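Local atomic coordinates of CrmK (Actinoalloteichus sp. WH1-2216-6, PDB entry 5I1V), a protein that acts as an oxidase with covalently bound FAD in recycling shunt products during caerulomycin biosynthesis. Residues A22-R26 with G337-K341; S222-V228 with M280-V286; P260-A266 with R294-F298; F403-A407 with W420-Y425. One frame throughout, in Å; residues are numbered along the deposited sequence. Where two conformers were deposited one is given.

Contact 1 of 4, residues A22-R26 with G337-K341; sequences ADNYR and GVRRK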
# COMPACT_ATOMS: atom_id res chain seq x y z
N ALA A 22 -1.99 10.68 11.70
CA ALA A 22 -1.53 9.33 11.45
C ALA A 22 -2.78 8.54 11.14
O ALA A 22 -3.74 9.12 10.61
CB ALA A 22 -0.74 8.79 12.63
N ASP A 23 -2.83 7.24 11.46
CA ASP A 23 -3.90 6.40 10.96
C ASP A 23 -5.29 6.79 11.49
O ASP A 23 -6.33 6.50 10.86
CB ASP A 23 -3.62 4.94 11.30
CG ASP A 23 -4.74 4.02 10.81
OD1 ASP A 23 -4.96 4.02 9.58
OD2 ASP A 23 -5.41 3.36 11.66
N ASN A 24 -5.34 7.40 12.66
CA ASN A 24 -6.65 7.75 13.24
C ASN A 24 -6.80 9.26 13.30
O ASN A 24 -6.20 9.91 14.18
CB ASN A 24 -6.82 7.09 14.62
CG ASN A 24 -8.27 7.12 15.08
OD1 ASN A 24 -9.04 7.96 14.63
ND2 ASN A 24 -8.61 6.24 16.04
N TYR A 25 -7.64 9.81 12.40
CA TYR A 25 -7.83 11.27 12.28
C TYR A 25 -8.57 11.90 13.47
O TYR A 25 -8.65 13.14 13.58
CB TYR A 25 -8.46 11.69 10.91
CG TYR A 25 -7.44 12.10 9.83
CD1 TYR A 25 -6.34 11.30 9.57
CD2 TYR A 25 -7.57 13.29 9.09
CE1 TYR A 25 -5.40 11.65 8.58
CE2 TYR A 25 -6.60 13.65 8.10
CZ TYR A 25 -5.52 12.81 7.86
OH TYR A 25 -4.53 13.13 6.91
N ARG A 26 -9.05 11.09 14.42
CA ARG A 26 -9.59 11.64 15.63
C ARG A 26 -8.49 12.29 16.46
O ARG A 26 -8.78 13.16 17.27
CB ARG A 26 -10.33 10.60 16.46
CG ARG A 26 -11.54 9.98 15.76
CD ARG A 26 -12.04 8.71 16.44
NE ARG A 26 -12.24 9.01 17.81
CZ ARG A 26 -12.03 8.25 18.86
NH1 ARG A 26 -11.64 6.97 18.83
NH2 ARG A 26 -12.22 8.84 20.02
N GLY A 337 -7.25 9.76 6.09
CA GLY A 337 -8.21 10.77 6.55
C GLY A 337 -9.39 10.16 7.26
O GLY A 337 -10.50 10.72 7.24
N VAL A 338 -9.16 9.02 7.91
CA VAL A 338 -10.26 8.25 8.52
C VAL A 338 -10.26 8.31 10.03
O VAL A 338 -9.21 8.15 10.68
CB VAL A 338 -10.15 6.77 8.08
CG1 VAL A 338 -11.25 5.93 8.70
CG2 VAL A 338 -10.22 6.70 6.57
N ARG A 339 -11.44 8.49 10.59
CA ARG A 339 -11.64 8.50 12.04
C ARG A 339 -12.08 7.09 12.46
O ARG A 339 -12.83 6.43 11.73
CB ARG A 339 -12.66 9.56 12.42
CG ARG A 339 -12.30 10.97 11.97
CD ARG A 339 -13.42 11.98 12.18
NE ARG A 339 -13.54 12.45 13.56
CZ ARG A 339 -12.79 13.41 14.11
NH1 ARG A 339 -11.84 14.02 13.41
NH2 ARG A 339 -12.95 13.73 15.38
N ARG A 340 -11.59 6.61 13.59
CA ARG A 340 -11.79 5.19 13.98
C ARG A 340 -11.94 4.99 15.44
O ARG A 340 -11.39 5.76 16.24
CB ARG A 340 -10.59 4.31 13.59
CG ARG A 340 -9.98 4.60 12.24
CD ARG A 340 -8.69 3.81 12.03
NE ARG A 340 -8.13 4.13 10.71
CZ ARG A 340 -8.56 3.59 9.58
NH1 ARG A 340 -8.03 3.98 8.42
NH2 ARG A 340 -9.53 2.68 9.59
N LYS A 341 -12.61 3.90 15.81
CA LYS A 341 -12.59 3.38 17.14
C LYS A 341 -12.51 1.84 17.05
O LYS A 341 -13.23 1.20 16.27
CB LYS A 341 -13.84 3.83 17.88
CG LYS A 341 -14.02 3.31 19.30
CD LYS A 341 -13.05 3.92 20.29
CE LYS A 341 -13.24 3.35 21.69
NZ LYS A 341 -11.96 3.37 22.49
O HOH W 1 -6.75 7.63 8.33

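Contact 2 of 4, residues S222-V228 with M280-V286; sequences SFHVARV and MHAQIPV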
# COMPACT_ATOMS: atom_id res chain seq x y z
N SER A 222 2.33 -22.12 -1.12
CA SER A 222 1.08 -21.64 -1.70
C SER A 222 -0.09 -22.18 -0.93
O SER A 222 0.08 -23.13 -0.14
CB SER A 222 0.99 -21.95 -3.20
OG SER A 222 0.60 -23.25 -3.43
N PHE A 223 -1.23 -21.50 -1.12
CA PHE A 223 -2.43 -21.65 -0.34
C PHE A 223 -3.65 -21.76 -1.25
O PHE A 223 -3.72 -21.09 -2.29
CB PHE A 223 -2.65 -20.41 0.52
CG PHE A 223 -1.78 -20.36 1.72
CD1 PHE A 223 -0.46 -20.06 1.58
CD2 PHE A 223 -2.27 -20.66 2.98
CE1 PHE A 223 0.39 -20.07 2.68
CE2 PHE A 223 -1.44 -20.67 4.07
CZ PHE A 223 -0.10 -20.36 3.92
N HIS A 224 -4.60 -22.56 -0.82
CA HIS A 224 -5.96 -22.51 -1.35
C HIS A 224 -6.70 -21.45 -0.55
O HIS A 224 -6.67 -21.47 0.70
CB HIS A 224 -6.68 -23.84 -1.14
CG HIS A 224 -6.11 -24.98 -1.91
ND1 HIS A 224 -6.16 -25.05 -3.29
CD2 HIS A 224 -5.47 -26.11 -1.50
CE1 HIS A 224 -5.58 -26.17 -3.69
NE2 HIS A 224 -5.15 -26.82 -2.63
N VAL A 225 -7.42 -20.56 -1.24
CA VAL A 225 -8.05 -19.43 -0.63
C VAL A 225 -9.54 -19.51 -0.96
O VAL A 225 -9.92 -19.92 -2.03
CB VAL A 225 -7.47 -18.10 -1.16
CG1 VAL A 225 -8.20 -16.92 -0.55
CG2 VAL A 225 -5.94 -18.00 -0.90
N ALA A 226 -10.38 -19.21 0.01
CA ALA A 226 -11.81 -19.14 -0.20
C ALA A 226 -12.31 -17.83 0.36
O ALA A 226 -12.00 -17.46 1.50
CB ALA A 226 -12.51 -20.31 0.49
N ARG A 227 -13.11 -17.13 -0.43
CA ARG A 227 -13.66 -15.86 -0.03
C ARG A 227 -15.18 -16.06 -0.17
O ARG A 227 -15.66 -16.55 -1.19
CB ARG A 227 -13.11 -14.74 -0.88
CG ARG A 227 -11.58 -14.89 -1.11
CD ARG A 227 -10.77 -13.61 -0.91
NE ARG A 227 -11.14 -12.62 -1.91
CZ ARG A 227 -11.45 -11.34 -1.68
NH1 ARG A 227 -11.38 -10.82 -0.45
NH2 ARG A 227 -11.80 -10.56 -2.70
N VAL A 228 -15.88 -15.79 0.90
CA VAL A 228 -17.27 -16.14 1.03
C VAL A 228 -18.01 -14.89 1.45
O VAL A 228 -17.48 -14.11 2.20
CB VAL A 228 -17.41 -17.22 2.10
CG1 VAL A 228 -18.84 -17.71 2.20
CG2 VAL A 228 -16.52 -18.38 1.77
N MET A 280 -16.27 -13.77 4.76
CA MET A 280 -15.23 -14.56 5.38
C MET A 280 -14.13 -14.85 4.39
O MET A 280 -14.40 -15.05 3.20
CB MET A 280 -15.79 -15.85 5.96
CG MET A 280 -14.69 -16.83 6.37
SD MET A 280 -15.40 -18.34 6.98
CE MET A 280 -15.59 -19.16 5.41
N HIS A 281 -12.89 -14.84 4.88
CA HIS A 281 -11.81 -15.40 4.08
C HIS A 281 -11.14 -16.53 4.84
O HIS A 281 -11.03 -16.51 6.06
CB HIS A 281 -10.80 -14.34 3.63
CG HIS A 281 -10.16 -13.60 4.75
ND1 HIS A 281 -10.59 -12.36 5.14
CD2 HIS A 281 -9.14 -13.93 5.57
CE1 HIS A 281 -9.85 -11.94 6.15
NE2 HIS A 281 -8.96 -12.87 6.43
N ALA A 282 -10.78 -17.56 4.09
CA ALA A 282 -10.10 -18.70 4.64
C ALA A 282 -9.01 -19.16 3.71
O ALA A 282 -9.08 -18.94 2.47
CB ALA A 282 -11.08 -19.82 4.91
N GLN A 283 -7.96 -19.74 4.31
CA GLN A 283 -6.81 -20.18 3.58
C GLN A 283 -6.24 -21.39 4.25
O GLN A 283 -6.35 -21.53 5.44
CB GLN A 283 -5.73 -19.06 3.47
CG GLN A 283 -5.16 -18.63 4.80
CD GLN A 283 -4.20 -17.44 4.78
OE1 GLN A 283 -4.51 -16.39 4.31
NE2 GLN A 283 -3.03 -17.63 5.35
N ILE A 284 -5.63 -22.26 3.47
CA ILE A 284 -4.99 -23.48 3.95
C ILE A 284 -3.86 -23.80 3.01
O ILE A 284 -4.01 -23.69 1.81
CB ILE A 284 -5.98 -24.66 4.04
CG1 ILE A 284 -5.37 -25.84 4.81
CG2 ILE A 284 -6.50 -25.03 2.67
CD1 ILE A 284 -6.33 -27.02 5.06
N PRO A 285 -2.69 -24.14 3.55
CA PRO A 285 -1.63 -24.46 2.61
C PRO A 285 -1.95 -25.65 1.68
O PRO A 285 -2.61 -26.61 2.08
CB PRO A 285 -0.45 -24.81 3.51
CG PRO A 285 -0.77 -24.19 4.84
CD PRO A 285 -2.27 -24.27 4.94
N VAL A 286 -1.46 -25.57 0.45
CA VAL A 286 -1.75 -26.58 -0.56
C VAL A 286 -1.11 -27.92 -0.15
O VAL A 286 -1.63 -28.98 -0.50
CB VAL A 286 -1.25 -26.11 -1.95
CG1 VAL A 286 -1.21 -27.25 -2.96
CG2 VAL A 286 -2.14 -24.99 -2.47

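Contact 3 of 4, residues P260-A266 with R294-F298; sequences PNIGLYA and RMSWF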
# COMPACT_ATOMS: atom_id res chain seq x y z
N PRO A 260 -5.64 -31.88 12.53
CA PRO A 260 -5.29 -31.93 11.11
C PRO A 260 -5.81 -30.74 10.27
O PRO A 260 -5.43 -30.59 9.09
CB PRO A 260 -5.94 -33.24 10.64
CG PRO A 260 -7.13 -33.41 11.56
CD PRO A 260 -6.66 -32.90 12.89
N ASN A 261 -6.63 -29.88 10.88
CA ASN A 261 -7.02 -28.64 10.25
C ASN A 261 -6.28 -27.38 10.81
O ASN A 261 -6.68 -26.26 10.50
CB ASN A 261 -8.52 -28.44 10.35
CG ASN A 261 -9.29 -29.64 9.82
OD1 ASN A 261 -9.19 -29.96 8.64
ND2 ASN A 261 -10.04 -30.31 10.69
N ILE A 262 -5.17 -27.55 11.53
CA ILE A 262 -4.57 -26.38 12.18
C ILE A 262 -4.05 -25.37 11.18
O ILE A 262 -4.00 -24.16 11.47
CB ILE A 262 -3.51 -26.75 13.24
CG1 ILE A 262 -3.14 -25.53 14.11
CG2 ILE A 262 -2.28 -27.42 12.59
CD1 ILE A 262 -4.29 -24.88 14.85
N GLY A 263 -3.72 -25.85 9.99
CA GLY A 263 -3.20 -25.02 8.92
C GLY A 263 -4.25 -24.15 8.28
O GLY A 263 -3.92 -23.19 7.61
N LEU A 264 -5.53 -24.48 8.49
CA LEU A 264 -6.61 -23.65 7.97
C LEU A 264 -6.85 -22.43 8.88
O LEU A 264 -7.19 -22.56 10.06
CB LEU A 264 -7.86 -24.49 7.76
CG LEU A 264 -9.00 -24.01 6.86
CD1 LEU A 264 -10.00 -25.13 6.61
CD2 LEU A 264 -9.68 -22.81 7.48
N TYR A 265 -6.67 -21.25 8.31
CA TYR A 265 -6.87 -19.97 9.01
C TYR A 265 -8.08 -19.30 8.40
O TYR A 265 -8.16 -19.15 7.18
CB TYR A 265 -5.64 -19.06 8.80
CG TYR A 265 -5.90 -17.62 9.18
CD1 TYR A 265 -5.95 -17.23 10.52
CD2 TYR A 265 -6.11 -16.64 8.20
CE1 TYR A 265 -6.21 -15.93 10.88
CE2 TYR A 265 -6.40 -15.34 8.56
CZ TYR A 265 -6.44 -14.99 9.91
OH TYR A 265 -6.69 -13.68 10.27
N ALA A 266 -8.99 -18.84 9.24
CA ALA A 266 -10.16 -18.14 8.72
C ALA A 266 -10.56 -16.94 9.55
O ALA A 266 -10.39 -16.94 10.79
CB ALA A 266 -11.30 -19.11 8.60
N ARG A 294 -10.30 -30.47 2.86
CA ARG A 294 -10.45 -29.94 4.22
C ARG A 294 -11.15 -28.59 4.18
O ARG A 294 -11.98 -28.27 5.06
CB ARG A 294 -9.09 -29.86 4.92
CG ARG A 294 -8.60 -31.22 5.33
CD ARG A 294 -7.26 -31.27 6.05
NE ARG A 294 -7.07 -32.67 6.41
CZ ARG A 294 -7.74 -33.29 7.38
NH1 ARG A 294 -8.58 -32.63 8.17
NH2 ARG A 294 -7.56 -34.58 7.58
N MET A 295 -10.82 -27.78 3.18
CA MET A 295 -11.48 -26.50 3.02
C MET A 295 -12.97 -26.72 2.68
O MET A 295 -13.83 -26.00 3.17
CB MET A 295 -10.80 -25.69 1.91
CG MET A 295 -11.45 -24.34 1.61
SD MET A 295 -11.33 -23.15 2.96
CE MET A 295 -9.54 -22.86 3.02
N SER A 296 -13.26 -27.69 1.82
CA SER A 296 -14.68 -28.05 1.51
C SER A 296 -15.46 -28.46 2.74
O SER A 296 -16.59 -28.01 2.92
CB SER A 296 -14.75 -29.15 0.46
OG SER A 296 -14.34 -28.62 -0.81
N TRP A 297 -14.85 -29.31 3.57
CA TRP A 297 -15.48 -29.78 4.81
C TRP A 297 -15.79 -28.63 5.72
O TRP A 297 -16.87 -28.58 6.32
CB TRP A 297 -14.60 -30.78 5.59
CG TRP A 297 -14.38 -32.06 4.88
CD1 TRP A 297 -15.20 -32.62 3.92
CD2 TRP A 297 -13.29 -32.96 5.07
NE1 TRP A 297 -14.65 -33.81 3.48
CE2 TRP A 297 -13.48 -34.04 4.17
CE3 TRP A 297 -12.16 -32.96 5.90
CZ2 TRP A 297 -12.57 -35.11 4.09
CZ3 TRP A 297 -11.25 -34.02 5.80
CH2 TRP A 297 -11.48 -35.09 4.92
N PHE A 298 -14.84 -27.70 5.81
CA PHE A 298 -15.03 -26.54 6.65
C PHE A 298 -16.19 -25.69 6.12
O PHE A 298 -17.09 -25.37 6.86
CB PHE A 298 -13.71 -25.75 6.76
CG PHE A 298 -13.87 -24.37 7.32
CD1 PHE A 298 -14.24 -24.20 8.62
CD2 PHE A 298 -13.60 -23.23 6.53
CE1 PHE A 298 -14.41 -22.91 9.15
CE2 PHE A 298 -13.74 -21.96 7.05
CZ PHE A 298 -14.14 -21.80 8.36
O HOH W 2 -11.71 -29.55 7.64

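Contact 4 of 4, residues F403-A407 with W420-Y425; sequences FYMVA and WIREIY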
# COMPACT_ATOMS: atom_id res chain seq x y z
N PHE A 403 -12.52 -8.66 17.30
CA PHE A 403 -12.11 -7.32 17.00
C PHE A 403 -13.41 -6.59 16.60
O PHE A 403 -14.27 -7.19 15.96
CB PHE A 403 -11.12 -7.41 15.84
CG PHE A 403 -10.65 -6.09 15.32
CD1 PHE A 403 -9.88 -5.26 16.12
CD2 PHE A 403 -10.95 -5.69 14.04
CE1 PHE A 403 -9.44 -4.03 15.63
CE2 PHE A 403 -10.51 -4.48 13.55
CZ PHE A 403 -9.75 -3.64 14.35
N TYR A 404 -13.54 -5.33 17.01
CA TYR A 404 -14.68 -4.47 16.72
C TYR A 404 -14.11 -3.19 16.13
O TYR A 404 -13.09 -2.69 16.64
CB TYR A 404 -15.41 -4.08 17.98
CG TYR A 404 -15.96 -5.22 18.77
CD1 TYR A 404 -15.13 -6.15 19.39
CD2 TYR A 404 -17.33 -5.37 18.93
CE1 TYR A 404 -15.66 -7.19 20.15
CE2 TYR A 404 -17.85 -6.43 19.66
CZ TYR A 404 -17.03 -7.33 20.26
OH TYR A 404 -17.62 -8.33 21.02
N MET A 405 -14.70 -2.70 15.05
CA MET A 405 -14.25 -1.47 14.45
C MET A 405 -15.41 -0.66 13.81
O MET A 405 -16.40 -1.24 13.34
CB MET A 405 -13.07 -1.76 13.51
CG MET A 405 -13.22 -1.54 12.01
SD MET A 405 -12.15 -0.21 11.32
CE MET A 405 -10.61 -0.31 12.25
N VAL A 406 -15.28 0.67 13.90
CA VAL A 406 -16.13 1.63 13.18
C VAL A 406 -15.14 2.61 12.60
O VAL A 406 -14.14 2.97 13.28
CB VAL A 406 -17.15 2.39 14.06
CG1 VAL A 406 -18.29 1.50 14.46
CG2 VAL A 406 -16.53 2.92 15.32
N ALA A 407 -15.33 2.90 11.31
CA ALA A 407 -14.51 3.88 10.57
C ALA A 407 -15.42 4.88 9.87
O ALA A 407 -16.45 4.51 9.30
CB ALA A 407 -13.62 3.20 9.60
N TRP A 420 -22.39 3.56 18.91
CA TRP A 420 -22.73 2.23 18.36
C TRP A 420 -21.75 1.12 18.81
O TRP A 420 -22.17 0.05 19.28
CB TRP A 420 -22.78 2.27 16.83
CG TRP A 420 -23.17 0.93 16.25
CD1 TRP A 420 -24.44 0.46 16.05
CD2 TRP A 420 -22.29 -0.14 15.87
NE1 TRP A 420 -24.40 -0.84 15.55
CE2 TRP A 420 -23.09 -1.22 15.43
CE3 TRP A 420 -20.89 -0.28 15.83
CZ2 TRP A 420 -22.54 -2.41 14.98
CZ3 TRP A 420 -20.35 -1.49 15.40
CH2 TRP A 420 -21.17 -2.53 14.96
N ILE A 421 -20.44 1.40 18.72
CA ILE A 421 -19.44 0.40 19.08
C ILE A 421 -19.40 0.18 20.59
O ILE A 421 -19.19 -0.94 21.04
CB ILE A 421 -18.05 0.74 18.49
CG1 ILE A 421 -17.13 -0.47 18.63
CG2 ILE A 421 -17.42 2.01 19.11
CD1 ILE A 421 -15.83 -0.35 17.83
N ARG A 422 -19.63 1.22 21.39
CA ARG A 422 -19.64 1.06 22.82
C ARG A 422 -20.79 0.19 23.31
O ARG A 422 -20.62 -0.64 24.21
CB ARG A 422 -19.68 2.40 23.50
CG ARG A 422 -18.31 3.06 23.52
CD ARG A 422 -18.43 4.53 23.82
NE ARG A 422 -17.12 5.11 23.94
CZ ARG A 422 -16.90 6.41 23.95
NH1 ARG A 422 -17.92 7.28 23.86
NH2 ARG A 422 -15.66 6.84 24.08
N GLU A 423 -21.95 0.41 22.70
CA GLU A 423 -23.16 -0.31 23.10
C GLU A 423 -23.15 -1.77 22.66
O GLU A 423 -23.48 -2.65 23.45
CB GLU A 423 -24.40 0.44 22.60
CG GLU A 423 -24.61 1.71 23.42
CD GLU A 423 -25.92 2.45 23.16
OE1 GLU A 423 -26.60 2.17 22.14
OE2 GLU A 423 -26.23 3.38 23.96
N ILE A 424 -22.71 -2.04 21.42
CA ILE A 424 -22.62 -3.44 20.99
C ILE A 424 -21.67 -4.23 21.87
O ILE A 424 -21.98 -5.36 22.24
CB ILE A 424 -22.28 -3.64 19.51
CG1 ILE A 424 -22.34 -5.13 19.16
CG2 ILE A 424 -20.91 -3.06 19.12
CD1 ILE A 424 -22.26 -5.41 17.66
N TYR A 425 -20.51 -3.64 22.21
CA TYR A 425 -19.50 -4.34 22.99
C TYR A 425 -19.99 -4.49 24.42
O TYR A 425 -19.78 -5.54 25.03
CB TYR A 425 -18.21 -3.53 22.95
CG TYR A 425 -16.98 -4.09 23.58
CD1 TYR A 425 -16.07 -4.83 22.81
CD2 TYR A 425 -16.64 -3.78 24.89
CE1 TYR A 425 -14.88 -5.29 23.38
CE2 TYR A 425 -15.46 -4.24 25.44
CZ TYR A 425 -14.59 -4.99 24.67
OH TYR A 425 -13.42 -5.37 25.26

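Contact 1 of 4, residues A22-R26 with G337-K341
Asn24 docks the loop 22-26 onto Arg340, at the start of strand 339-347, from within an Asx turn. Its OD1 accepts the backbone N of Arg26, two residues on, at 3.1 Å, and the backbone N of Arg340 at the same 3.1 Å. The two donors come in from opposite faces of the amide. ND2 works too, giving a 2.8 Å bond to Arg340 O, so one side chain reads both polar backbone atoms of Arg340. With CG trans to the backbone N (chi1 -165°), the amide is swung over Arg340. Arg340 O is gripped twice, since Arg26 NH1 also reaches it at 2.9 Å, almost straight and in the guanidinium plane.

The tight packing continues beneath Tyr25. Its N donates to Val338 O, and Gly337 CA sits squarely over the ring, 3.3 Å from its centroid, a CH-pi contact almost exactly along the ring normal. The second subunit is close here: its Ala321 packs on Tyr25 and its Arg315 bonds Gly337 O.

The other, partly exposed side has no hydrogen bond between its two side chains: Arg26 and Arg339 cross nearly at right angles. Arg26 CG touches Arg339 CB, and Arg26 CA lies over a face of the Arg339 guanidinium, which is salt-bridged to Asp414.

Asp23, which touches the FAD, finishes the contact from the flavin side. Its carboxylate plane is nearly parallel to the Arg340 guanidinium (11°) but displaced to one side, while Asp23 O lies in the guanidinium plane, at the edge. Arg340 NE stands 3.0 Å from Asp23 O, a hydrogen bond, and 3.0 Å from Asp23 OD2, a salt bridge.

Contact 2 of 4, residues S222-V228 with M280-V286
Val286 drops its CG2 methyl onto one face of the His224 imidazole, 3.6 Å from the ring centroid and shifted toward the rim, a CH-pi contact at the end of antiparallel strands 222-231 and 277-285, neighbours in the large sheet between 311-318 and 265-271. The same CG2 lies 3.4 Å from Ser222 OG, so it is wedged between hydroxyl and ring. Val286 N also donates to Ser222 O, closing the ladder just past the end of strand 277-285.

Phe223 and Pro285 form a non-hydrogen-bonded pair whose CA atoms approach to 4.2 Å. The phenyl ring leans along the proline, with Phe223 CE2 3.7 Å from Pro285 CG and Pro285 CA over the ring face. Gln283 comes from the other flank. Its CG is squeezed between backbone N and carbonyl carbon (chi1 63°) and the chain runs out extended, which brings NE2 to 3.7 Å from Phe223 CE2, amide and ring planes 60° apart. OE1 has a weak bond to Thr322. Farther along, Met280 bends at its last torsion (chi3 86°), and CE comes to rest 3.8 Å from Val228 CG2, the two side chains pointing the same way.

Val225, Arg227, His281 and Gln283 share one face of the sheet, three of them touching helix 319-326. Ala282, Ile284 and Met280 look the other way, toward helix 291-303.

Every cross-strand hydrogen bond runs between backbone atoms; the side chains add none and meet mostly through apolar atoms. The pairing therefore fixes register through the main chain, while apolar contact and CH-pi packing seal its 285-286 end.

Contact 3 of 4, residues P260-A266 with R294-F298
Asn261 OD1 is held by Arg294 NH1 at 2.8 Å and, more weakly, by a water that bridges on to Arg294 O, 2.9 Å from the water. The arginine offers this N-H within its guanidinium plane, but approaches the amide from above the carbonyl plane, the two flat groups standing 53° apart. Pro260 CB sits 3.4 Å above one guanidinium face, and Trp297 CZ3 of the same helix lies over the opposite face, so the charged group is sandwiched flat. A third hold is Arg294 NE to Pro289 O.

From Leu264, the last residue of a type I turn begun at Asn261, the contact becomes apolar. With CG trans to the backbone N (chi1 -162°), Leu264 sends CD1 to Phe298 CB at 3.8 Å and puts CD2 over a face of the phenyl ring. Met295, bent twice, brings CE within 4.0 Å of Leu264 CG. At the ring's far end Phe298 CZ meets Ala266 CB at 3.9 Å.

Helix 291-303 thus lies back across the hairpin of strands 265-271 and 277-285 that precedes it, consistent with the substrate domain of berberine bridge enzyme relatives, where helices pack on the sheet face turned away from the flavin.

Contact 4 of 4, residues F403-A407 with W420-Y425
Trp420 opens the helical side by setting its six-membered ring beside Val406, with CE3 3.4 Å from Val406 CG1, a close approach that comes in obliquely. Its indole NE1 points elsewhere, to His362 O, and Tyr368 stacks on the ring, so the indole is also held from the side of Tyr368 and His362.

Ile421 follows, directed toward the strand. Extended along both torsions, it pushes CD1 against the Tyr404 backbone, 3.7 Å from Tyr404 C, while its CG2 branch meets Val406 CG2 at 4.0 Å. Tyr404 and Val406 are alternate residues of one strand, and the isoleucine packs against both.

This is a strand and the next helix in the chain, 400-408 and 414-428, folded back antiparallel: the axes of 403-407 and 420-425 come within 9.0 Å, at 160°. The helix lies on one face of the large sheet; Met405, between the two inward residues, points to the other, where its side chain comes within about 6 Å of the FAD.

A turn on, Ile424 offers CG2 to Tyr404 CD2 at a looser 4.3 Å. Tyr425 then makes a T-shaped stack: its edge faces the Tyr404 ring, planes at 76° and centroids 5.0 Å apart. Its OH bonds Ser344 O, Lys343 adds a cation-pi contact, and CD1 stands over the centre of the Tyr404 ring, 3.6 Å from Tyr404 CE1.

From the N terminus, contact 1 opens first, at 22-26, and stays open longest: it closes only at 337-341, enclosing contacts 2 and 3. Those two interleave. The strand at 222-228 begins contact 2, the turn at 260-266 begins contact 3, then 280-286 closes the one and 294-298 the other. They touch through the neighbouring strands 265-271 and 277-285, Gln283 O lying 2.9 Å from Tyr265 N. Contact 4, from 403-407 to 420-425, follows in series after contact 1 and meets it where Lys341 N approaches Val406 O. All four reach the same large antiparallel sheet: contact 1 brings an N-terminal loop to it, contact 2 pairs two of its strands, contacts 3 and 4 pack helices on it.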